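Local coordinates for multisubunit Na+/H+ antiporter, A subunit (Anoxybacillus flavithermus, PDB 6Z16), which probably exchanges sodium ions for protons across the cell membrane as the A subunit of a multisubunit antiporter, at residues 236-241 against 295-300; 247-252 against 280-285; 291-296 against 347-352. All coordinates share one frame; numbering follows the deposited sequence.

Interaction 1: residues 236-241 against 295-300; sequences PALVLI and SSVWVW. With PTY (phosphatidylethanolamine), chain P; PTY (phosphatidylethanolamine), chain T.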
loop_
_atom_site.group_PDB
_atom_site.type_symbol
_atom_site.label_atom_id
_atom_site.label_comp_id
_atom_site.label_asym_id
_atom_site.label_seq_id
_atom_site.Cartn_x
_atom_site.Cartn_y
_atom_site.Cartn_z
ATOM N N PRO A 236 -29.842 -88.252 -31.168
ATOM C CA PRO A 236 -28.592 -87.943 -30.444
ATOM C C PRO A 236 -28.594 -88.387 -28.993
ATOM O O PRO A 236 -27.552 -88.836 -28.496
ATOM C CB PRO A 236 -28.483 -86.418 -30.558
ATOM C CG PRO A 236 -29.251 -86.076 -31.726
ATOM C CD PRO A 236 -30.395 -87.006 -31.747
ATOM N N ALA A 237 -29.740 -88.285 -28.309
ATOM C CA ALA A 237 -29.864 -88.818 -26.956
ATOM C C ALA A 237 -29.646 -90.320 -26.936
ATOM O O ALA A 237 -28.949 -90.838 -26.056
ATOM C CB ALA A 237 -31.238 -88.483 -26.384
ATOM N N LEU A 238 -30.211 -91.019 -27.924
ATOM C CA LEU A 238 -30.040 -92.462 -28.058
ATOM C C LEU A 238 -28.572 -92.832 -28.213
ATOM O O LEU A 238 -28.054 -93.672 -27.470
ATOM C CB LEU A 238 -30.855 -92.943 -29.258
ATOM C CG LEU A 238 -31.184 -94.405 -29.550
ATOM C CD1 LEU A 238 -32.493 -94.431 -30.303
ATOM C CD2 LEU A 238 -30.110 -95.098 -30.362
ATOM N N VAL A 239 -27.874 -92.161 -29.132
ATOM C CA VAL A 239 -26.488 -92.511 -29.427
ATOM C C VAL A 239 -25.568 -92.149 -28.263
ATOM O O VAL A 239 -24.669 -92.920 -27.915
ATOM C CB VAL A 239 -26.049 -91.851 -30.748
ATOM C CG1 VAL A 239 -24.577 -92.087 -31.023
ATOM C CG2 VAL A 239 -26.861 -92.406 -31.891
ATOM N N LEU A 240 -25.816 -91.021 -27.590
ATOM C CA LEU A 240 -24.920 -90.615 -26.505
ATOM C C LEU A 240 -25.126 -91.453 -25.241
ATOM O O LEU A 240 -24.140 -91.877 -24.615
ATOM C CB LEU A 240 -25.092 -89.127 -26.213
ATOM C CG LEU A 240 -24.547 -88.165 -27.270
ATOM C CD1 LEU A 240 -24.932 -86.742 -26.955
ATOM C CD2 LEU A 240 -23.047 -88.295 -27.368
ATOM N N ILE A 241 -26.389 -91.698 -24.849
ATOM C CA ILE A 241 -26.686 -92.593 -23.727
ATOM C C ILE A 241 -26.139 -93.986 -23.995
ATOM O O ILE A 241 -25.511 -94.607 -23.125
ATOM C CB ILE A 241 -28.204 -92.638 -23.465
ATOM C CG1 ILE A 241 -28.711 -91.337 -22.857
ATOM C CG2 ILE A 241 -28.584 -93.801 -22.572
ATOM C CD1 ILE A 241 -30.217 -91.275 -22.791
ATOM N N SER A 295 -37.401 -97.911 -31.501
ATOM C CA SER A 295 -36.610 -97.710 -32.704
ATOM C C SER A 295 -35.687 -98.898 -32.934
ATOM O O SER A 295 -35.363 -99.651 -32.018
ATOM C CB SER A 295 -35.783 -96.431 -32.608
ATOM O OG SER A 295 -34.766 -96.563 -31.635
ATOM N N SER A 296 -35.252 -99.048 -34.183
ATOM C CA SER A 296 -34.424 -100.184 -34.555
ATOM C C SER A 296 -32.947 -99.947 -34.291
ATOM O O SER A 296 -32.198 -100.923 -34.143
ATOM C CB SER A 296 -34.630 -100.512 -36.031
ATOM O OG SER A 296 -35.980 -100.849 -36.283
ATOM N N VAL A 297 -32.525 -98.682 -34.226
ATOM C CA VAL A 297 -31.113 -98.348 -34.059
ATOM C C VAL A 297 -30.611 -98.829 -32.706
ATOM O O VAL A 297 -29.529 -99.424 -32.608
ATOM C CB VAL A 297 -30.908 -96.832 -34.230
ATOM C CG1 VAL A 297 -29.444 -96.467 -34.069
ATOM C CG2 VAL A 297 -31.445 -96.365 -35.572
ATOM N N TRP A 298 -31.427 -98.631 -31.662
ATOM C CA TRP A 298 -31.121 -99.098 -30.313
ATOM C C TRP A 298 -30.937 -100.605 -30.273
ATOM O O TRP A 298 -29.883 -101.097 -29.856
ATOM C CB TRP A 298 -32.248 -98.686 -29.362
ATOM C CG TRP A 298 -32.079 -99.091 -27.910
ATOM C CD1 TRP A 298 -32.569 -100.217 -27.314
ATOM C CD2 TRP A 298 -31.446 -98.337 -26.867
ATOM N NE1 TRP A 298 -32.245 -100.231 -25.982
ATOM C CE2 TRP A 298 -31.561 -99.085 -25.681
ATOM C CE3 TRP A 298 -30.781 -97.110 -26.825
ATOM C CZ2 TRP A 298 -31.041 -98.646 -24.473
ATOM C CZ3 TRP A 298 -30.276 -96.673 -25.621
ATOM C CH2 TRP A 298 -30.397 -97.444 -24.465
ATOM N N VAL A 299 -31.938 -101.349 -30.751
ATOM C CA VAL A 299 -31.954 -102.792 -30.549
ATOM C C VAL A 299 -30.877 -103.466 -31.393
ATOM O O VAL A 299 -30.171 -104.364 -30.911
ATOM C CB VAL A 299 -33.371 -103.353 -30.800
ATOM C CG1 VAL A 299 -34.342 -102.657 -29.892
ATOM C CG2 VAL A 299 -33.847 -103.176 -32.219
ATOM N N TRP A 300 -30.633 -102.964 -32.607
ATOM C CA TRP A 300 -29.624 -103.628 -33.408
ATOM C C TRP A 300 -28.220 -103.201 -33.019
ATOM O O TRP A 300 -27.313 -104.035 -33.072
ATOM C CB TRP A 300 -29.884 -103.414 -34.895
ATOM C CG TRP A 300 -31.126 -104.126 -35.367
ATOM C CD1 TRP A 300 -32.302 -103.557 -35.737
ATOM C CD2 TRP A 300 -31.331 -105.544 -35.445
ATOM N NE1 TRP A 300 -33.212 -104.521 -36.085
ATOM C CE2 TRP A 300 -32.641 -105.751 -35.908
ATOM C CE3 TRP A 300 -30.524 -106.658 -35.188
ATOM C CZ2 TRP A 300 -33.168 -107.022 -36.115
ATOM C CZ3 TRP A 300 -31.051 -107.918 -35.389
ATOM C CH2 TRP A 300 -32.359 -108.090 -35.850
HETATM C C1 PTY P . -31.016 -103.985 -40.758
HETATM C C2 PTY P . -38.389 -105.779 -40.450
HETATM C C3 PTY P . -37.110 -105.993 -39.619
HETATM O O4 PTY P . -29.951 -104.414 -39.879
HETATM C C5 PTY P . -33.396 -103.257 -40.572
HETATM C C6 PTY P . -32.035 -103.250 -39.930
HETATM O O7 PTY P . -31.628 -101.852 -39.775
HETATM C C8 PTY P . -30.911 -101.541 -38.686
HETATM O O10 PTY P . -30.447 -102.359 -37.942
HETATM C C11 PTY P . -30.818 -100.052 -38.498
HETATM C C12 PTY P . -29.407 -99.471 -38.487
HETATM C C13 PTY P . -28.574 -99.838 -37.263
HETATM C C14 PTY P . -27.250 -99.097 -37.195
HETATM C C15 PTY P . -26.208 -99.734 -36.289
HETATM C C16 PTY P . -25.682 -101.062 -36.801
HETATM C C17 PTY P . -24.279 -101.391 -36.319
HETATM C C18 PTY P . -24.164 -101.590 -34.820
HETATM C C19 PTY P . -22.745 -101.837 -34.334
HETATM C C20 PTY P . -21.839 -100.619 -34.414
HETATM C C30 PTY P . -28.700 -104.237 -40.305
HETATM C C31 PTY P . -27.709 -104.651 -39.258
HETATM O O30 PTY P . -28.418 -103.795 -41.384
HETATM C C32 PTY P . -26.355 -105.067 -39.820
HETATM C C33 PTY P . -26.421 -106.319 -40.681
HETATM C C34 PTY P . -25.075 -106.770 -41.223
HETATM C C35 PTY P . -24.141 -107.337 -40.170
HETATM C C36 PTY P . -24.614 -108.652 -39.574
HETATM C C37 PTY P . -23.643 -109.256 -38.573
HETATM P P1 PTY P . -34.507 -105.487 -39.865
HETATM O O11 PTY P . -35.996 -105.546 -40.430
HETATM O O12 PTY P . -33.998 -106.744 -39.996
HETATM O O13 PTY P . -34.486 -104.963 -38.568
HETATM O O14 PTY P . -33.789 -104.625 -40.820
HETATM N N1 PTY P . -39.403 -106.755 -40.046
HETATM C C1 PTY T . -26.511 -84.012 -36.390
HETATM C C2 PTY T . -29.537 -89.115 -38.386
HETATM C C3 PTY T . -30.938 -88.622 -37.951
HETATM O O4 PTY T . -25.156 -84.515 -36.425
HETATM C C5 PTY T . -28.807 -84.832 -35.719
HETATM C C6 PTY T . -27.481 -85.169 -36.360
HETATM O O7 PTY T . -26.902 -86.428 -35.847
HETATM C C8 PTY T . -26.524 -86.593 -34.554
HETATM O O10 PTY T . -26.484 -85.719 -33.729
HETATM C C11 PTY T . -26.157 -88.021 -34.288
HETATM C C12 PTY T . -25.519 -88.243 -32.925
HETATM C C13 PTY T . -24.057 -87.839 -32.866
HETATM C C14 PTY T . -23.378 -88.300 -31.592
HETATM C C15 PTY T . -21.860 -88.266 -31.621
HETATM C C16 PTY T . -21.238 -89.210 -30.608
HETATM C C17 PTY T . -19.720 -89.215 -30.569
HETATM C C18 PTY T . -19.112 -87.958 -29.976
HETATM C C19 PTY T . -17.658 -88.112 -29.562
HETATM C C20 PTY T . -16.734 -88.525 -30.692
HETATM C C30 PTY T . -24.360 -84.094 -35.446
HETATM C C31 PTY T . -22.976 -84.657 -35.564
HETATM O O30 PTY T . -24.716 -83.353 -34.575
HETATM C C32 PTY T . -22.123 -84.295 -34.357
HETATM C C33 PTY T . -20.730 -84.889 -34.399
HETATM C C34 PTY T . -19.903 -84.552 -33.176
HETATM C C35 PTY T . -18.476 -85.068 -33.219
HETATM C C36 PTY T . -17.638 -84.618 -32.030
HETATM C C37 PTY T . -16.182 -85.038 -32.100
HETATM P P1 PTY T . -30.662 -86.519 -36.302
HETATM O O11 PTY T . -30.848 -87.190 -37.741
HETATM O O12 PTY T . -29.873 -87.362 -35.587
HETATM O O13 PTY T . -31.901 -86.222 -35.725
HETATM O O14 PTY T . -29.876 -85.306 -36.567
HETATM N N1 PTY T . -29.536 -90.580 -38.434
#
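Leu238 carries most of this contact, wedging between Ser295, Val297 and Trp298 of the neighbouring helix. With CG anti to the backbone N (chi1 -166°), its branch runs across to the other helix. CG meets the edge of the indole, 3.9 Å from CE3 of Trp298, while the CD2 methyl reaches CG1 of Val297 at 4.0 Å. CD1 comes within 3.4 Å of OG of Ser295, whose polar partner is the carbonyl of Phe292. One turn on, Ile241 touches the same indole edge more distantly, CG2 to CH2 of Trp298 at 4.5 Å. Phe292 stands beside Trp298 and also touches both Leu238 and Ile241, so this inner side is packed with apolar groups. The outer side is looser and is faced by lipid. Val239 turns from the other helix, its CG1 lying 4.0 Å from C14 of phosphatidylethanolamine T, and Pro236 and Leu240 line the same lipid. Trp300 lines the pocket of the other lipid, P, with NE1 2.8 Å from phosphate oxygen O13 and atom C6 over one face of its ring. With an alanine in place of Trp300, that phosphate would probably lose its indole neighbour and a gap would open beside Leu347. The helix segments are nearly parallel, 15° apart with axes 10.5 Å from each other, a lipid-flanked transmembrane helix pair of the complex I-related antiporter fold.

Interaction 2: residues 247-252 against 280-285; sequences TKSAQF and AGIYVI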
loop_
_atom_site.group_PDB
_atom_site.type_symbol
_atom_site.label_atom_id
_atom_site.label_comp_id
_atom_site.label_asym_id
_atom_site.label_seq_id
_atom_site.Cartn_x
_atom_site.Cartn_y
_atom_site.Cartn_z
ATOM N N THR A 247 -19.653 -97.816 -22.716
ATOM C CA THR A 247 -18.333 -97.512 -22.190
ATOM C C THR A 247 -18.161 -98.064 -20.781
ATOM O O THR A 247 -17.079 -98.543 -20.423
ATOM C CB THR A 247 -18.118 -96.006 -22.200
ATOM O OG1 THR A 247 -18.510 -95.475 -23.472
ATOM C CG2 THR A 247 -16.667 -95.710 -21.998
ATOM N N LYS A 248 -19.225 -98.015 -19.972
ATOM C CA LYS A 248 -19.114 -98.460 -18.582
ATOM C C LYS A 248 -18.977 -99.975 -18.472
ATOM O O LYS A 248 -18.109 -100.476 -17.750
ATOM C CB LYS A 248 -20.319 -97.980 -17.783
ATOM C CG LYS A 248 -20.335 -98.453 -16.343
ATOM C CD LYS A 248 -19.147 -97.957 -15.528
ATOM C CE LYS A 248 -19.254 -96.490 -15.178
ATOM N NZ LYS A 248 -18.135 -96.075 -14.298
ATOM N N SER A 249 -19.821 -100.722 -19.180
ATOM C CA SER A 249 -19.889 -102.168 -19.030
ATOM C C SER A 249 -18.860 -102.920 -19.869
ATOM O O SER A 249 -19.050 -104.123 -20.078
ATOM C CB SER A 249 -21.293 -102.662 -19.368
ATOM O OG SER A 249 -21.574 -102.482 -20.740
ATOM N N ALA A 250 -17.807 -102.241 -20.339
ATOM C CA ALA A 250 -16.662 -102.825 -21.049
ATOM C C ALA A 250 -17.091 -103.587 -22.306
ATOM O O ALA A 250 -16.865 -104.788 -22.448
ATOM C CB ALA A 250 -15.831 -103.716 -20.120
ATOM N N GLN A 251 -17.712 -102.860 -23.227
ATOM C CA GLN A 251 -18.159 -103.424 -24.489
ATOM C C GLN A 251 -17.059 -103.278 -25.533
ATOM O O GLN A 251 -15.906 -102.976 -25.218
ATOM C CB GLN A 251 -19.449 -102.751 -24.936
ATOM C CG GLN A 251 -20.593 -102.978 -23.990
ATOM C CD GLN A 251 -21.034 -104.410 -23.981
ATOM O OE1 GLN A 251 -21.124 -105.039 -25.027
ATOM N NE2 GLN A 251 -21.293 -104.943 -22.800
ATOM N N PHE A 252 -17.397 -103.500 -26.775
ATOM C CA PHE A 252 -16.445 -103.277 -27.854
ATOM C C PHE A 252 -16.631 -101.868 -28.403
ATOM O O PHE A 252 -17.767 -101.459 -28.663
ATOM C CB PHE A 252 -16.646 -104.305 -28.960
ATOM C CG PHE A 252 -15.577 -104.296 -30.010
ATOM C CD1 PHE A 252 -14.333 -104.850 -29.750
ATOM C CD2 PHE A 252 -15.820 -103.756 -31.263
ATOM C CE1 PHE A 252 -13.347 -104.853 -30.716
ATOM C CE2 PHE A 252 -14.835 -103.753 -32.231
ATOM C CZ PHE A 252 -13.598 -104.304 -31.956
ATOM N N ALA A 280 -23.280 -101.582 -14.546
ATOM C CA ALA A 280 -24.017 -100.326 -14.473
ATOM C C ALA A 280 -24.561 -99.922 -15.836
ATOM O O ALA A 280 -25.699 -99.442 -15.940
ATOM C CB ALA A 280 -23.124 -99.229 -13.903
ATOM N N GLY A 281 -23.764 -100.104 -16.892
ATOM C CA GLY A 281 -24.267 -99.881 -18.235
ATOM C C GLY A 281 -25.361 -100.854 -18.613
ATOM O O GLY A 281 -26.302 -100.486 -19.325
ATOM N N ILE A 282 -25.257 -102.095 -18.126
ATOM C CA ILE A 282 -26.325 -103.079 -18.262
ATOM C C ILE A 282 -27.602 -102.573 -17.609
ATOM O O ILE A 282 -28.694 -102.684 -18.184
ATOM C CB ILE A 282 -25.880 -104.423 -17.659
ATOM C CG1 ILE A 282 -24.610 -104.934 -18.334
ATOM C CG2 ILE A 282 -26.978 -105.451 -17.771
ATOM C CD1 ILE A 282 -24.784 -105.276 -19.773
ATOM N N TYR A 283 -27.482 -101.978 -16.414
ATOM C CA TYR A 283 -28.656 -101.425 -15.743
ATOM C C TYR A 283 -29.254 -100.261 -16.519
ATOM O O TYR A 283 -30.476 -100.122 -16.578
ATOM C CB TYR A 283 -28.330 -100.972 -14.320
ATOM C CG TYR A 283 -29.531 -100.322 -13.652
ATOM C CD1 TYR A 283 -30.615 -101.086 -13.248
ATOM C CD2 TYR A 283 -29.595 -98.944 -13.458
ATOM C CE1 TYR A 283 -31.722 -100.507 -12.663
ATOM C CE2 TYR A 283 -30.701 -98.359 -12.879
ATOM C CZ TYR A 283 -31.757 -99.146 -12.480
ATOM O OH TYR A 283 -32.853 -98.569 -11.891
ATOM N N VAL A 284 -28.414 -99.409 -17.111
ATOM C CA VAL A 284 -28.936 -98.244 -17.828
ATOM C C VAL A 284 -29.661 -98.671 -19.101
ATOM O O VAL A 284 -30.746 -98.157 -19.413
ATOM C CB VAL A 284 -27.804 -97.242 -18.112
ATOM C CG1 VAL A 284 -28.290 -96.103 -18.985
ATOM C CG2 VAL A 284 -27.300 -96.684 -16.821
ATOM N N ILE A 285 -29.099 -99.645 -19.824
ATOM C CA ILE A 285 -29.750 -100.174 -21.023
ATOM C C ILE A 285 -31.072 -100.842 -20.663
ATOM O O ILE A 285 -32.108 -100.585 -21.292
ATOM C CB ILE A 285 -28.807 -101.141 -21.758
ATOM C CG1 ILE A 285 -27.595 -100.390 -22.296
ATOM C CG2 ILE A 285 -29.517 -101.825 -22.897
ATOM C CD1 ILE A 285 -26.486 -101.286 -22.749
#
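Lys248 and Ser249 press against Ala280, Gly281 and Ile282 where helix 234-248 comes to its end. A transmembrane helix interrupted in mid-course just after a lysine is a hallmark of the complex I-related antiporter fold. In relatives such a lysine lies on the proposed proton path, consistent with a similar role for Lys248. Its side chain can be followed outward. CB sits 4.1 Å from the backbone N of Gly281. CG, anti to the backbone N (chi1 177°), makes the closest approach, 3.8 Å from the CB methyl of Ala280 and equally near that same glycine nitrogen. Beyond CG the chain bends twice, at chi2 and chi3; CD and CE lead away from residues 280-285 without a close contact to them, and the side chain packs on Met277 and Ser170. At the tip, NZ makes a cation-pi interaction with Trp166 of helix 159-177, on which Ala280 also packs. The lysine therefore gives its aliphatic base to one helix and its tip to an indole of another. Ser249, the first residue to leave helical geometry, comes over Gly281, whose missing side chain lets the backbones close to 5.0 Å between the CA atoms of Ser249 and Gly281. Its CB lies 4.2 Å from CG1 of Ile282, a side chain that reaches on to Ile338 and Leu342 of helix 323-347. The serine hydroxyl turns back to its own helix end and is hydrogen-bonded to O of Ala245. It is also gripped from beyond the break: NE2 of Gln251 donates to OG of Ser249 at 3.2 Å, with an N-H...O angle of 153° and the oxygen close to the amide plane.

Interaction 3: residues 291-296 against 347-352; sequences IFAVSS and LSFHYD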
loop_
_atom_site.group_PDB
_atom_site.type_symbol
_atom_site.label_atom_id
_atom_site.label_comp_id
_atom_site.label_asym_id
_atom_site.label_seq_id
_atom_site.Cartn_x
_atom_site.Cartn_y
_atom_site.Cartn_z
ATOM N N ILE A 291 -38.132 -96.937 -23.390
ATOM C CA ILE A 291 -38.167 -95.655 -24.082
ATOM C C ILE A 291 -37.586 -95.761 -25.486
ATOM O O ILE A 291 -38.193 -95.306 -26.455
ATOM C CB ILE A 291 -37.427 -94.584 -23.249
ATOM C CG1 ILE A 291 -38.143 -94.342 -21.925
ATOM C CG2 ILE A 291 -37.332 -93.287 -24.000
ATOM C CD1 ILE A 291 -37.351 -93.506 -20.962
ATOM N N PHE A 292 -36.418 -96.385 -25.618
ATOM C CA PHE A 292 -35.663 -96.348 -26.859
ATOM C C PHE A 292 -35.793 -97.595 -27.722
ATOM O O PHE A 292 -35.314 -97.578 -28.857
ATOM C CB PHE A 292 -34.180 -96.137 -26.577
ATOM C CG PHE A 292 -33.847 -94.801 -26.011
ATOM C CD1 PHE A 292 -33.916 -93.666 -26.798
ATOM C CD2 PHE A 292 -33.391 -94.684 -24.714
ATOM C CE1 PHE A 292 -33.590 -92.434 -26.281
ATOM C CE2 PHE A 292 -33.059 -93.461 -24.196
ATOM C CZ PHE A 292 -33.156 -92.335 -24.979
ATOM N N ALA A 293 -36.395 -98.677 -27.234
ATOM C CA ALA A 293 -36.466 -99.892 -28.042
ATOM C C ALA A 293 -37.619 -99.884 -29.028
ATOM O O ALA A 293 -37.827 -100.881 -29.720
ATOM C CB ALA A 293 -36.559 -101.131 -27.155
ATOM N N VAL A 294 -38.366 -98.783 -29.120
ATOM C CA VAL A 294 -39.343 -98.629 -30.193
ATOM C C VAL A 294 -38.668 -98.314 -31.520
ATOM O O VAL A 294 -39.289 -98.470 -32.578
ATOM C CB VAL A 294 -40.360 -97.560 -29.751
ATOM C CG1 VAL A 294 -39.735 -96.184 -29.763
ATOM C CG2 VAL A 294 -41.652 -97.612 -30.565
ATOM N N SER A 295 -37.401 -97.911 -31.501
ATOM C CA SER A 295 -36.610 -97.710 -32.704
ATOM C C SER A 295 -35.687 -98.898 -32.934
ATOM O O SER A 295 -35.363 -99.651 -32.018
ATOM C CB SER A 295 -35.783 -96.431 -32.608
ATOM O OG SER A 295 -34.766 -96.563 -31.635
ATOM N N SER A 296 -35.252 -99.048 -34.183
ATOM C CA SER A 296 -34.424 -100.184 -34.555
ATOM C C SER A 296 -32.947 -99.947 -34.291
ATOM O O SER A 296 -32.198 -100.923 -34.143
ATOM C CB SER A 296 -34.630 -100.512 -36.031
ATOM O OG SER A 296 -35.980 -100.849 -36.283
ATOM N N LEU A 347 -36.002 -106.063 -29.202
ATOM C CA LEU A 347 -36.797 -106.475 -30.368
ATOM C C LEU A 347 -38.179 -106.982 -29.990
ATOM O O LEU A 347 -39.071 -107.005 -30.843
ATOM C CB LEU A 347 -36.104 -107.571 -31.181
ATOM C CG LEU A 347 -34.935 -107.265 -32.099
ATOM C CD1 LEU A 347 -34.337 -108.563 -32.577
ATOM C CD2 LEU A 347 -35.446 -106.462 -33.269
ATOM N N SER A 348 -38.358 -107.418 -28.742
ATOM C CA SER A 348 -39.688 -107.792 -28.247
ATOM C C SER A 348 -40.750 -106.692 -28.346
ATOM O O SER A 348 -41.941 -107.013 -28.360
ATOM C CB SER A 348 -39.613 -108.233 -26.789
ATOM O OG SER A 348 -40.912 -108.479 -26.286
ATOM N N PHE A 349 -40.368 -105.413 -28.400
ATOM C CA PHE A 349 -41.349 -104.330 -28.315
ATOM C C PHE A 349 -42.138 -104.083 -29.592
ATOM O O PHE A 349 -43.213 -103.479 -29.519
ATOM C CB PHE A 349 -40.671 -103.018 -27.919
ATOM C CG PHE A 349 -40.423 -102.893 -26.458
ATOM C CD1 PHE A 349 -41.394 -102.356 -25.629
ATOM C CD2 PHE A 349 -39.240 -103.344 -25.907
ATOM C CE1 PHE A 349 -41.176 -102.248 -24.279
ATOM C CE2 PHE A 349 -39.019 -103.245 -24.564
ATOM C CZ PHE A 349 -39.985 -102.697 -23.747
ATOM N N HIS A 350 -41.641 -104.507 -30.752
ATOM C CA HIS A 350 -42.284 -104.111 -31.998
ATOM C C HIS A 350 -43.555 -104.911 -32.242
ATOM O O HIS A 350 -44.661 -104.360 -32.223
ATOM C CB HIS A 350 -41.311 -104.282 -33.162
ATOM C CG HIS A 350 -40.084 -103.439 -33.040
ATOM N ND1 HIS A 350 -40.094 -102.076 -33.244
ATOM C CD2 HIS A 350 -38.808 -103.763 -32.729
ATOM C CE1 HIS A 350 -38.876 -101.599 -33.068
ATOM N NE2 HIS A 350 -38.077 -102.601 -32.754
ATOM N N TYR A 351 -43.416 -106.220 -32.428
ATOM C CA TYR A 351 -44.562 -107.068 -32.711
ATOM C C TYR A 351 -44.177 -108.513 -32.439
ATOM O O TYR A 351 -43.007 -108.887 -32.539
ATOM C CB TYR A 351 -45.046 -106.898 -34.161
ATOM C CG TYR A 351 -46.293 -107.687 -34.486
ATOM C CD1 TYR A 351 -47.533 -107.298 -33.994
ATOM C CD2 TYR A 351 -46.226 -108.830 -35.271
ATOM C CE1 TYR A 351 -48.673 -108.023 -34.281
ATOM C CE2 TYR A 351 -47.357 -109.559 -35.567
ATOM C CZ TYR A 351 -48.577 -109.152 -35.068
ATOM O OH TYR A 351 -49.705 -109.880 -35.359
ATOM N N ASP A 352 -45.177 -109.310 -32.073
ATOM C CA ASP A 352 -45.051 -110.755 -31.957
ATOM C C ASP A 352 -46.114 -111.426 -32.815
ATOM O O ASP A 352 -47.293 -111.064 -32.749
ATOM C CB ASP A 352 -45.158 -111.196 -30.498
ATOM C CG ASP A 352 -46.333 -110.569 -29.771
ATOM O OD1 ASP A 352 -46.971 -109.649 -30.321
ATOM O OD2 ASP A 352 -46.624 -111.002 -28.640
#
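His350 turns the edge of its imidazole to the backbone oxygens of Val294 and, farther off, Ser295, while Phe349 meets the methyl of Ala293. The histidine has CG anti to its carbonyl carbon (chi1 -61°), which sets the ring beside its own backbone N and lets its end come nearer the turn. CE1 then lies 3.2 Å from O of Val294, near the ring plane. NE2 comes to 3.5 Å from O of Ala293, but the angle is too poor for a hydrogen bond. Phe349 also keeps its ring beside the backbone N (chi1 -81°), and this brings CD2 within 3.7 Å of CB of Ala293, with CE2 of the same ring a little farther off. Residues 291-296 make a type I beta turn from Phe292 to Ser295. Its backbone bond is weak, and the serine side chain reinforces it: OG of Ser295 donates to O of Phe292 at 3.0 Å, with a C=O...donor angle of 158°. Thus the carbonyl of Phe292 is used inside the turn, whereas that of Ala293 points toward the imidazole and that of Val294 passes beside it. The turn joins helix 280-292 to helix 296-316, and the opposing residues lead out of helix 323-347; Ala293 also packs on Trp298 and Val299, and Leu347 on Val299 and Trp300 of helix 296-316.

In the fold
All three contacts lie in the Mrp/complex I antiporter transmembrane family region and are linked through helices 234-248, 280-292 and 296-316, the last two adjacent in the chain. Interactions 1 and 2 share helix 234-248, with centres 14 Å apart, and touch through Trp298 with Ile285 and Ile241 with Val284. Along the chain, interaction 2 is nested inside the loop closed by interaction 1, and interaction 3 begins where interaction 1 ends, sharing Ser295 and Ser296. The centres of interactions 1 and 3 are 11 Å apart. Interactions 2 and 3 both use helix 280-292 but do not touch, their centres lying about 20 Å apart. The series thus runs from the buried helix break, past the lipid-flanked helix pair, to a connecting turn at the protein surface.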